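Local coordinates for C24 protein (Bizionia argentinensis JUB59, PDB 6OV6) that is of unknown function but probably forms the receptor-binding tip of a bacteriophage long tail fiber, as a slender trimer that binds manganese, at residues A[190-196]-A[252-256]; A[184-189]-A[258-264]; A[146-151]-A[271-277]. All blocks are in the same frame, centred on the assembly; numbering follows the deposited sequence.

Interaction 1: A[190-196]-A[252-256]; sequences SGNLDSR and HSHTF. With MN (manganese (II) ion), chain D.
Ser253 holds OG anti to its own backbone nitrogen (chi1 -167°), which turns the hydroxyl onto segment 190-196: OG lies 2.9 Å from Leu193 O and 3.2 Å from Asp194 O, and its single proton may serve either carbonyl. In His252, CG sits between the backbone nitrogen and the carbonyl carbon (chi1 80°), folding the ring back so that ND1 makes a weak, bent bond of 2.9 Å to Arg196 O while NE2, on the far side of the ring, binds manganese at 2.3 Å. His254 NE2 reaches the same ion at 2.2 Å. An imidazole suits both places because one nitrogen can bind the metal and the other take a protein partner; for His254 ND1 that partner is Asp194 of the third subunit.

Arg196 and His252 form an antiparallel hydrogen-bonded pair, with Arg196 N to His252 O at 2.9 Å and a second bond from His252 N to Arg196 O. Toward Phe256 the two segments part, and three waters bridge them, one linking Leu193 N to His254 O and two joining Gly191 to Phe256. Alongside these waters, Leu193 CD2 packs on Phe256 CB at 3.8 Å. Asp194 OD2 receives both NE and NH2 of Arg196, a side-on grip on one oxygen, while OD1 accepts from Thr255 N of the second subunit.

The His-Ser-His segment lies in the loop between strands 245-248 and 256-262, and His252 and His254 of the other two subunits complete a six-nitrogen shell. Strand 191-193 pairs antiparallel with the second subunit and Phe256 with the third, making the site an intertwined trimeric one.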
loop_
_atom_site.group_PDB
_atom_site.type_symbol
_atom_site.label_atom_id
_atom_site.label_comp_id
_atom_site.label_asym_id
_atom_site.label_seq_id
_atom_site.Cartn_x
_atom_site.Cartn_y
_atom_site.Cartn_z
ATOM N N SER A 190 -17.876 4.701 -16.776
ATOM C CA SER A 190 -19.081 5.328 -17.324
ATOM C C SER A 190 -18.656 6.502 -18.166
ATOM O O SER A 190 -17.526 6.995 -18.051
ATOM C CB SER A 190 -20.037 5.734 -16.197
ATOM O OG SER A 190 -19.476 6.707 -15.333
ATOM N N GLY A 191 -19.549 6.947 -19.042
ATOM C CA GLY A 191 -19.252 8.086 -19.887
ATOM C C GLY A 191 -20.379 8.369 -20.848
ATOM O O GLY A 191 -21.398 7.683 -20.831
ATOM N N ASN A 192 -20.163 9.358 -21.693
ATOM C CA ASN A 192 -21.171 9.842 -22.639
ATOM C C ASN A 192 -20.668 9.908 -24.054
ATOM O O ASN A 192 -19.475 10.086 -24.297
ATOM C CB ASN A 192 -21.616 11.242 -22.206
ATOM C CG ASN A 192 -22.352 11.221 -20.888
ATOM O OD1 ASN A 192 -23.480 10.725 -20.789
ATOM N ND2 ASN A 192 -21.689 11.691 -19.838
ATOM N N LEU A 193 -21.613 9.831 -24.999
ATOM C CA LEU A 193 -21.330 9.934 -26.428
ATOM C C LEU A 193 -21.959 11.214 -26.955
ATOM O O LEU A 193 -23.039 11.607 -26.492
ATOM C CB LEU A 193 -21.945 8.735 -27.185
ATOM C CG LEU A 193 -21.293 7.332 -27.033
ATOM C CD1 LEU A 193 -19.820 7.379 -27.210
ATOM C CD2 LEU A 193 -21.553 6.701 -25.654
ATOM N N ASP A 194 -21.327 11.832 -27.957
ATOM C CA ASP A 194 -21.910 13.039 -28.551
ATOM C C ASP A 194 -22.995 12.618 -29.576
ATOM O O ASP A 194 -23.152 11.412 -29.826
ATOM C CB ASP A 194 -20.817 13.946 -29.149
ATOM C CG ASP A 194 -19.984 13.366 -30.274
ATOM O OD1 ASP A 194 -19.966 12.129 -30.427
ATOM O OD2 ASP A 194 -19.375 14.151 -31.014
ATOM N N SER A 195 -23.789 13.591 -30.083
ATOM C CA SER A 195 -24.917 13.360 -31.006
ATOM C C SER A 195 -24.491 13.615 -32.437
ATOM O O SER A 195 -23.773 14.589 -32.685
ATOM C CB SER A 195 -26.099 14.270 -30.668
ATOM O OG SER A 195 -26.684 13.892 -29.437
ATOM N N ARG A 196 -24.891 12.729 -33.379
ATOM C CA ARG A 196 -24.523 12.880 -34.792
ATOM C C ARG A 196 -25.724 12.657 -35.689
ATOM O O ARG A 196 -26.644 11.904 -35.339
ATOM C CB ARG A 196 -23.399 11.908 -35.197
ATOM C CG ARG A 196 -22.133 11.967 -34.317
ATOM C CD ARG A 196 -21.043 12.878 -34.875
ATOM N NE ARG A 196 -19.909 13.004 -33.946
ATOM C CZ ARG A 196 -18.747 12.369 -34.078
ATOM N NH1 ARG A 196 -18.530 11.572 -35.117
ATOM N NH2 ARG A 196 -17.783 12.543 -33.181
ATOM N N HIS A 252 -28.678 11.672 -33.311
ATOM C CA HIS A 252 -28.837 10.529 -32.416
ATOM C C HIS A 252 -27.546 10.340 -31.629
ATOM O O HIS A 252 -26.471 10.734 -32.083
ATOM C CB HIS A 252 -29.155 9.225 -33.183
ATOM C CG HIS A 252 -27.941 8.587 -33.776
ATOM N ND1 HIS A 252 -27.311 9.125 -34.885
ATOM C CD2 HIS A 252 -27.245 7.501 -33.355
ATOM C CE1 HIS A 252 -26.271 8.344 -35.115
ATOM N NE2 HIS A 252 -26.180 7.370 -34.208
ATOM N N SER A 253 -27.661 9.685 -30.483
ATOM C CA SER A 253 -26.517 9.333 -29.640
ATOM C C SER A 253 -26.726 7.885 -29.215
ATOM O O SER A 253 -27.642 7.238 -29.712
ATOM C CB SER A 253 -26.463 10.246 -28.417
ATOM O OG SER A 253 -25.195 10.087 -27.795
ATOM N N HIS A 254 -25.880 7.358 -28.304
ATOM C CA HIS A 254 -26.041 6.002 -27.763
ATOM C C HIS A 254 -25.733 6.080 -26.269
ATOM O O HIS A 254 -25.075 7.018 -25.848
ATOM C CB HIS A 254 -25.102 4.979 -28.419
ATOM C CG HIS A 254 -25.266 4.854 -29.907
ATOM N ND1 HIS A 254 -26.005 3.832 -30.464
ATOM C CD2 HIS A 254 -24.773 5.634 -30.898
ATOM C CE1 HIS A 254 -25.927 4.009 -31.777
ATOM N NE2 HIS A 254 -25.228 5.106 -32.081
ATOM N N THR A 255 -26.246 5.146 -25.497
ATOM C CA THR A 255 -25.951 5.046 -24.069
ATOM C C THR A 255 -24.818 4.026 -23.928
ATOM O O THR A 255 -24.884 2.949 -24.500
ATOM C CB THR A 255 -27.207 4.610 -23.282
ATOM O OG1 THR A 255 -28.145 5.686 -23.356
ATOM C CG2 THR A 255 -26.906 4.280 -21.784
ATOM N N PHE A 256 -23.816 4.364 -23.130
ATOM C CA PHE A 256 -22.713 3.471 -22.825
ATOM C C PHE A 256 -23.030 2.760 -21.509
ATOM O O PHE A 256 -23.380 3.435 -20.532
ATOM C CB PHE A 256 -21.402 4.281 -22.678
ATOM C CG PHE A 256 -20.212 3.431 -22.260
ATOM C CD1 PHE A 256 -19.538 2.639 -23.189
ATOM C CD2 PHE A 256 -19.773 3.426 -20.943
ATOM C CE1 PHE A 256 -18.435 1.864 -22.807
ATOM C CE2 PHE A 256 -18.672 2.650 -20.556
ATOM C CZ PHE A 256 -18.029 1.845 -21.482
HETATM MN MN MN D . -24.446 5.912 -34.026
HETATM O O HOH W 1 -23.887 7.024 -21.821
HETATM O O HOH W 2 -22.071 5.101 -18.775
HETATM O O HOH W 3 -24.242 8.959 -24.021
#

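Interaction 2: A[184-189]-A[258-264]; sequences TKKVTP and GNQQDNR
Thr184 meets Asn263 through its carbonyl: Thr184 O accepts from Asn263 ND2 at 3.2 Å, close to the amide plane. The same ND2 donates to Asp262 O of the second subunit, so the amide suits a place needing two protons for two carbonyls.

Lys185 O takes Asn263 N at 2.8 Å, while its side chain runs alongside Arg264 with CG 3.4 Å above the centre of the guanidinium. Both cationic ends bind Asp174 of the third subunit, which probably balances their charge. Lys186 crosses Gln260 at about a right angle, CB resting against the amide, and NZ makes a long salt bridge of 3.9 Å to Asp262 OD2, with a water that donates to OD2 and is only weakly bonded to NZ. Asp262 is gripped side-on by Arg264, NE to OD1 and NH2 to OD2, and OD1 also takes Arg264 N in an Asx turn.

Val187 and Gln261 form the antiparallel hydrogen-bonded pair, Val187 N to Gln261 O at 3.0 Å and Gln261 N to Val187 O at 2.8 Å; Val187 CG1 lies against Gln261 CG. Thr188 OG1 shares a water with Gln260 NE2, and its CG2 packs on Gly258 O. Pro189 has no N-H to offer and sets CD against Asn259 O at 3.2 Å. Beyond it the pairing opens to admit a water between Pro189 O and Gly258 N, and Gly258, lacking a side chain, lets its CA approach Pro189 O to 3.5 Å.

Strand 186-187 thus forms a two-stranded antiparallel sheet with the end of strand 256-262, and Gly258 extends the pairing to a strand of the third subunit.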
loop_
_atom_site.group_PDB
_atom_site.type_symbol
_atom_site.label_atom_id
_atom_site.label_comp_id
_atom_site.label_asym_id
_atom_site.label_seq_id
_atom_site.Cartn_x
_atom_site.Cartn_y
_atom_site.Cartn_z
ATOM N N THR A 184 -12.607 1.448 -3.385
ATOM C CA THR A 184 -13.545 0.346 -3.689
ATOM C C THR A 184 -12.782 -0.770 -4.356
ATOM O O THR A 184 -11.846 -0.501 -5.124
ATOM C CB THR A 184 -14.710 0.786 -4.618
ATOM O OG1 THR A 184 -14.167 1.282 -5.849
ATOM C CG2 THR A 184 -15.609 1.837 -3.999
ATOM N N LYS A 185 -13.174 -2.018 -4.080
ATOM C CA LYS A 185 -12.524 -3.184 -4.662
ATOM C C LYS A 185 -12.810 -3.226 -6.191
ATOM O O LYS A 185 -11.940 -3.587 -6.983
ATOM C CB LYS A 185 -13.071 -4.440 -3.972
ATOM C CG LYS A 185 -12.359 -5.738 -4.292
ATOM C CD LYS A 185 -12.943 -6.939 -3.509
ATOM C CE LYS A 185 -12.575 -6.979 -2.023
ATOM N NZ LYS A 185 -12.770 -8.339 -1.397
ATOM N N LYS A 186 -14.067 -2.874 -6.563
ATOM C CA LYS A 186 -14.574 -2.872 -7.947
ATOM C C LYS A 186 -15.030 -1.482 -8.359
ATOM O O LYS A 186 -15.494 -0.705 -7.529
ATOM C CB LYS A 186 -15.800 -3.808 -8.055
ATOM C CG LYS A 186 -15.599 -5.290 -7.659
ATOM C CD LYS A 186 -14.579 -6.033 -8.468
ATOM C CE LYS A 186 -14.438 -7.428 -7.894
ATOM N NZ LYS A 186 -13.871 -8.383 -8.878
ATOM N N VAL A 187 -14.977 -1.196 -9.662
ATOM C CA VAL A 187 -15.456 0.078 -10.234
ATOM C C VAL A 187 -16.028 -0.215 -11.628
ATOM O O VAL A 187 -15.579 -1.157 -12.275
ATOM C CB VAL A 187 -14.308 1.119 -10.274
ATOM C CG1 VAL A 187 -13.175 0.746 -11.250
ATOM C CG2 VAL A 187 -14.779 2.555 -10.412
ATOM N N THR A 188 -16.995 0.576 -12.072
ATOM C CA THR A 188 -17.587 0.412 -13.403
ATOM C C THR A 188 -17.348 1.704 -14.181
ATOM O O THR A 188 -17.840 2.761 -13.765
ATOM C CB THR A 188 -19.071 0.029 -13.317
ATOM O OG1 THR A 188 -19.195 -1.202 -12.637
ATOM C CG2 THR A 188 -19.736 -0.101 -14.704
ATOM N N PRO A 189 -16.617 1.663 -15.323
ATOM C CA PRO A 189 -16.425 2.896 -16.103
ATOM C C PRO A 189 -17.747 3.392 -16.674
ATOM O O PRO A 189 -18.649 2.593 -16.956
ATOM C CB PRO A 189 -15.467 2.458 -17.231
ATOM C CG PRO A 189 -15.719 1.017 -17.388
ATOM C CD PRO A 189 -15.939 0.527 -15.969
ATOM N N GLY A 258 -20.985 0.355 -18.996
ATOM C CA GLY A 258 -19.676 -0.223 -18.704
ATOM C C GLY A 258 -19.731 -1.583 -18.050
ATOM O O GLY A 258 -20.729 -1.947 -17.417
ATOM N N ASN A 259 -18.630 -2.363 -18.186
ATOM C CA ASN A 259 -18.492 -3.645 -17.509
ATOM C C ASN A 259 -17.692 -3.367 -16.228
ATOM O O ASN A 259 -16.775 -2.567 -16.262
ATOM C CB ASN A 259 -17.702 -4.637 -18.354
ATOM C CG ASN A 259 -18.434 -5.049 -19.617
ATOM O OD1 ASN A 259 -17.868 -5.076 -20.719
ATOM N ND2 ASN A 259 -19.710 -5.331 -19.477
ATOM N N GLN A 260 -18.024 -4.049 -15.137
ATOM C CA GLN A 260 -17.307 -3.891 -13.862
ATOM C C GLN A 260 -15.843 -4.340 -14.032
ATOM O O GLN A 260 -15.555 -5.290 -14.748
ATOM C CB GLN A 260 -17.985 -4.710 -12.769
ATOM C CG GLN A 260 -17.391 -4.471 -11.370
ATOM C CD GLN A 260 -18.268 -5.105 -10.318
ATOM O OE1 GLN A 260 -18.329 -6.330 -10.199
ATOM N NE2 GLN A 260 -18.999 -4.279 -9.569
ATOM N N GLN A 261 -14.917 -3.634 -13.378
ATOM C CA GLN A 261 -13.509 -3.985 -13.430
ATOM C C GLN A 261 -12.938 -4.008 -12.006
ATOM O O GLN A 261 -13.529 -3.433 -11.087
ATOM C CB GLN A 261 -12.735 -3.052 -14.362
ATOM C CG GLN A 261 -12.643 -1.632 -13.891
ATOM C CD GLN A 261 -12.151 -0.685 -14.968
ATOM O OE1 GLN A 261 -12.509 -0.780 -16.145
ATOM N NE2 GLN A 261 -11.323 0.271 -14.581
ATOM N N ASP A 262 -11.845 -4.729 -11.829
ATOM C CA ASP A 262 -11.162 -4.875 -10.543
ATOM C C ASP A 262 -10.217 -3.667 -10.362
ATOM O O ASP A 262 -9.307 -3.426 -11.163
ATOM C CB ASP A 262 -10.427 -6.219 -10.485
ATOM C CG ASP A 262 -9.968 -6.614 -9.093
ATOM O OD1 ASP A 262 -9.554 -5.724 -8.328
ATOM O OD2 ASP A 262 -9.997 -7.823 -8.783
ATOM N N ASN A 263 -10.481 -2.887 -9.309
ATOM C CA ASN A 263 -9.770 -1.643 -9.027
ATOM C C ASN A 263 -8.416 -1.855 -8.319
ATOM O O ASN A 263 -7.679 -0.897 -8.094
ATOM C CB ASN A 263 -10.685 -0.734 -8.204
ATOM C CG ASN A 263 -10.448 0.729 -8.395
ATOM O OD1 ASN A 263 -9.861 1.193 -9.376
ATOM N ND2 ASN A 263 -10.933 1.490 -7.455
ATOM N N ARG A 264 -8.092 -3.094 -7.990
ATOM C CA ARG A 264 -6.873 -3.398 -7.229
ATOM C C ARG A 264 -5.629 -3.582 -8.055
ATOM O O ARG A 264 -5.649 -4.295 -9.062
ATOM C CB ARG A 264 -7.075 -4.612 -6.334
ATOM C CG ARG A 264 -8.195 -4.398 -5.317
ATOM C CD ARG A 264 -8.555 -5.701 -4.657
ATOM N NE ARG A 264 -9.191 -6.636 -5.583
ATOM C CZ ARG A 264 -9.705 -7.803 -5.222
ATOM N NH1 ARG A 264 -9.677 -8.184 -3.954
ATOM N NH2 ARG A 264 -10.284 -8.584 -6.119
HETATM O O HOH W 4 -11.252 -9.759 -10.143
HETATM O O HOH W 5 -18.548 -1.317 -9.819
HETATM O O HOH W 6 -21.396 2.645 -17.303
#

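Interaction 3: A[146-151]-A[271-277]; sequences SGWQLC and AYIIYIG
Trp148 offers one face of its indole to Tyr275, whose CB stands 3.7 Å from the centroid of the six-membered ring, almost on the normal, as a CH-pi contact. Beyond that carbon the phenol turns its edge to the five-membered ring, a T-shaped pair with centroids 5.0 Å apart and planes at 68°. With CG anti to the backbone nitrogen (chi1 -176°), Tyr275 carries its ring out past the indole toward Gly147. Gly277 N lies over one face of the phenol, off toward the rim, and Ile273 CD1 touches Trp148 CE3 at 3.6 Å.

Trp148, Ile273 and Tyr275 belong to an antiparallel three-stranded sheet in which 267-275 is central, flanked by 148-150 and 135-137. Gln149 and Ile274 form its hydrogen-bonded pair here, with Trp148 and Tyr275 a non-hydrogen-bonded pair on one face. On the opposite face Cys151 SG packs against Ile274 CB at 3.6 Å; a small, apolar thiol suits this close packing against the isoleucine.

At the C-terminal end, Gly147 O receives Ile276 N at 2.8 Å and Gly277 N at 3.2 Å. Gly147 has no side chain to collide with Tyr275 CE1, and its positive phi is easily adopted by glycine. The third subunit completes this end: its Arg125 pairs with the terminal carboxylate of Gly277, and Arg125 O accepts from Trp148 NE1.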
loop_
_atom_site.group_PDB
_atom_site.type_symbol
_atom_site.label_atom_id
_atom_site.label_comp_id
_atom_site.label_asym_id
_atom_site.label_seq_id
_atom_site.Cartn_x
_atom_site.Cartn_y
_atom_site.Cartn_z
ATOM N N SER A 146 3.034 -14.050 21.882
ATOM C CA SER A 146 2.509 -13.556 23.142
ATOM C C SER A 146 2.664 -12.048 23.257
ATOM O O SER A 146 3.742 -11.504 22.983
ATOM C CB SER A 146 3.214 -14.252 24.312
ATOM O OG SER A 146 2.829 -13.668 25.543
ATOM N N GLY A 147 1.582 -11.384 23.640
ATOM C CA GLY A 147 1.565 -9.932 23.786
ATOM C C GLY A 147 1.132 -9.220 22.516
ATOM O O GLY A 147 0.869 -8.021 22.538
ATOM N N TRP A 148 1.049 -9.952 21.413
ATOM C CA TRP A 148 0.648 -9.401 20.106
ATOM C C TRP A 148 -0.758 -9.853 19.732
ATOM O O TRP A 148 -1.188 -10.929 20.155
ATOM C CB TRP A 148 1.634 -9.848 19.005
ATOM C CG TRP A 148 3.028 -9.316 19.175
ATOM C CD1 TRP A 148 3.998 -9.796 20.012
ATOM C CD2 TRP A 148 3.634 -8.250 18.427
ATOM N NE1 TRP A 148 5.156 -9.065 19.863
ATOM C CE2 TRP A 148 4.959 -8.107 18.896
ATOM C CE3 TRP A 148 3.180 -7.400 17.389
ATOM C CZ2 TRP A 148 5.840 -7.150 18.366
ATOM C CZ3 TRP A 148 4.034 -6.427 16.894
ATOM C CH2 TRP A 148 5.347 -6.305 17.376
ATOM N N GLN A 149 -1.436 -9.077 18.874
ATOM C CA GLN A 149 -2.743 -9.456 18.345
ATOM C C GLN A 149 -2.901 -8.863 16.952
ATOM O O GLN A 149 -2.209 -7.909 16.602
ATOM C CB GLN A 149 -3.898 -8.969 19.253
ATOM C CG GLN A 149 -4.165 -7.470 19.209
ATOM C CD GLN A 149 -5.516 -7.133 19.782
ATOM O OE1 GLN A 149 -5.692 -7.052 21.006
ATOM N NE2 GLN A 149 -6.485 -6.885 18.906
ATOM N N LEU A 150 -3.876 -9.376 16.207
ATOM C CA LEU A 150 -4.242 -8.878 14.889
ATOM C C LEU A 150 -4.839 -7.466 15.045
ATOM O O LEU A 150 -5.548 -7.197 16.027
ATOM C CB LEU A 150 -5.293 -9.853 14.333
ATOM C CG LEU A 150 -5.465 -9.971 12.821
ATOM C CD1 LEU A 150 -4.196 -10.552 12.145
ATOM C CD2 LEU A 150 -6.684 -10.828 12.502
ATOM N N CYS A 151 -4.537 -6.541 14.104
ATOM C CA CYS A 151 -5.148 -5.205 14.105
ATOM C C CYS A 151 -6.551 -5.418 13.514
ATOM O O CYS A 151 -6.737 -5.369 12.289
ATOM C CB CYS A 151 -4.330 -4.219 13.279
ATOM S SG CYS A 151 -2.689 -3.879 13.985
ATOM N N ALA A 271 -0.475 -10.226 7.353
ATOM C CA ALA A 271 -1.272 -9.814 8.494
ATOM C C ALA A 271 -0.655 -8.564 9.125
ATOM O O ALA A 271 0.572 -8.425 9.174
ATOM C CB ALA A 271 -1.324 -10.934 9.522
ATOM N N TYR A 272 -1.509 -7.667 9.597
ATOM C CA TYR A 272 -1.131 -6.491 10.380
ATOM C C TYR A 272 -1.366 -6.880 11.841
ATOM O O TYR A 272 -2.497 -7.203 12.232
ATOM C CB TYR A 272 -1.933 -5.244 10.031
ATOM C CG TYR A 272 -1.475 -4.645 8.733
ATOM C CD1 TYR A 272 -0.246 -4.001 8.642
ATOM C CD2 TYR A 272 -2.242 -4.768 7.577
ATOM C CE1 TYR A 272 0.206 -3.480 7.437
ATOM C CE2 TYR A 272 -1.793 -4.248 6.352
ATOM C CZ TYR A 272 -0.551 -3.635 6.287
ATOM O OH TYR A 272 -0.032 -3.150 5.116
ATOM N N ILE A 273 -0.293 -6.916 12.614
ATOM C CA ILE A 273 -0.380 -7.261 14.040
ATOM C C ILE A 273 0.159 -6.098 14.864
ATOM O O ILE A 273 0.880 -5.247 14.339
ATOM C CB ILE A 273 0.308 -8.605 14.393
ATOM C CG1 ILE A 273 1.865 -8.554 14.188
ATOM C CG2 ILE A 273 -0.387 -9.824 13.719
ATOM C CD1 ILE A 273 2.636 -9.783 14.768
ATOM N N ILE A 274 -0.145 -6.074 16.166
ATOM C CA ILE A 274 0.337 -4.985 17.007
ATOM C C ILE A 274 0.654 -5.489 18.413
ATOM O O ILE A 274 0.018 -6.418 18.888
ATOM C CB ILE A 274 -0.677 -3.810 17.012
ATOM C CG1 ILE A 274 -0.070 -2.492 17.535
ATOM C CG2 ILE A 274 -2.019 -4.173 17.661
ATOM C CD1 ILE A 274 -0.748 -1.280 17.045
ATOM N N TYR A 275 1.641 -4.888 19.042
ATOM C CA TYR A 275 1.995 -5.277 20.390
ATOM C C TYR A 275 1.088 -4.539 21.391
ATOM O O TYR A 275 1.044 -3.324 21.392
ATOM C CB TYR A 275 3.466 -5.000 20.666
ATOM C CG TYR A 275 3.875 -5.482 22.040
ATOM C CD1 TYR A 275 4.090 -6.832 22.292
ATOM C CD2 TYR A 275 3.999 -4.593 23.100
ATOM C CE1 TYR A 275 4.454 -7.281 23.562
ATOM C CE2 TYR A 275 4.339 -5.037 24.383
ATOM C CZ TYR A 275 4.564 -6.378 24.606
ATOM O OH TYR A 275 4.914 -6.798 25.866
ATOM N N ILE A 276 0.396 -5.295 22.237
ATOM C CA ILE A 276 -0.504 -4.777 23.271
ATOM C C ILE A 276 0.188 -4.820 24.644
ATOM O O ILE A 276 0.244 -3.804 25.328
ATOM C CB ILE A 276 -1.883 -5.509 23.249
ATOM C CG1 ILE A 276 -2.615 -5.321 21.877
ATOM C CG2 ILE A 276 -2.803 -5.080 24.432
ATOM C CD1 ILE A 276 -3.062 -3.838 21.475
ATOM N N GLY A 277 0.723 -5.972 25.007
ATOM C CA GLY A 277 1.405 -6.145 26.296
ATOM C C GLY A 277 1.270 -7.571 26.809
ATOM O O GLY A 277 0.225 -8.211 26.539
ATOM O OXT GLY A 277 2.196 -8.026 27.515
HETATM O O HOH W 7 -5.031 -6.796 10.944
#

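How the interactions relate
The three contacts are nested along the chain, interaction 1 inside the loop closed by interaction 2, and that inside the loop closed by interaction 3, and they are strung out along an elongated chain. Interactions 1 and 2 are continuous: their centres lie 21 Å apart and Phe256 CE2 packs on Pro189 O at 3.6 Å. Interaction 3 stands apart, its centre 33 Å from that of interaction 2 and 53 Å from that of interaction 1, with nearest atoms about 13 and 29 Å away. Manganese is bound only in interaction 1; all three contacts, however, also touch the third subunit, so each is part of the trimer interface.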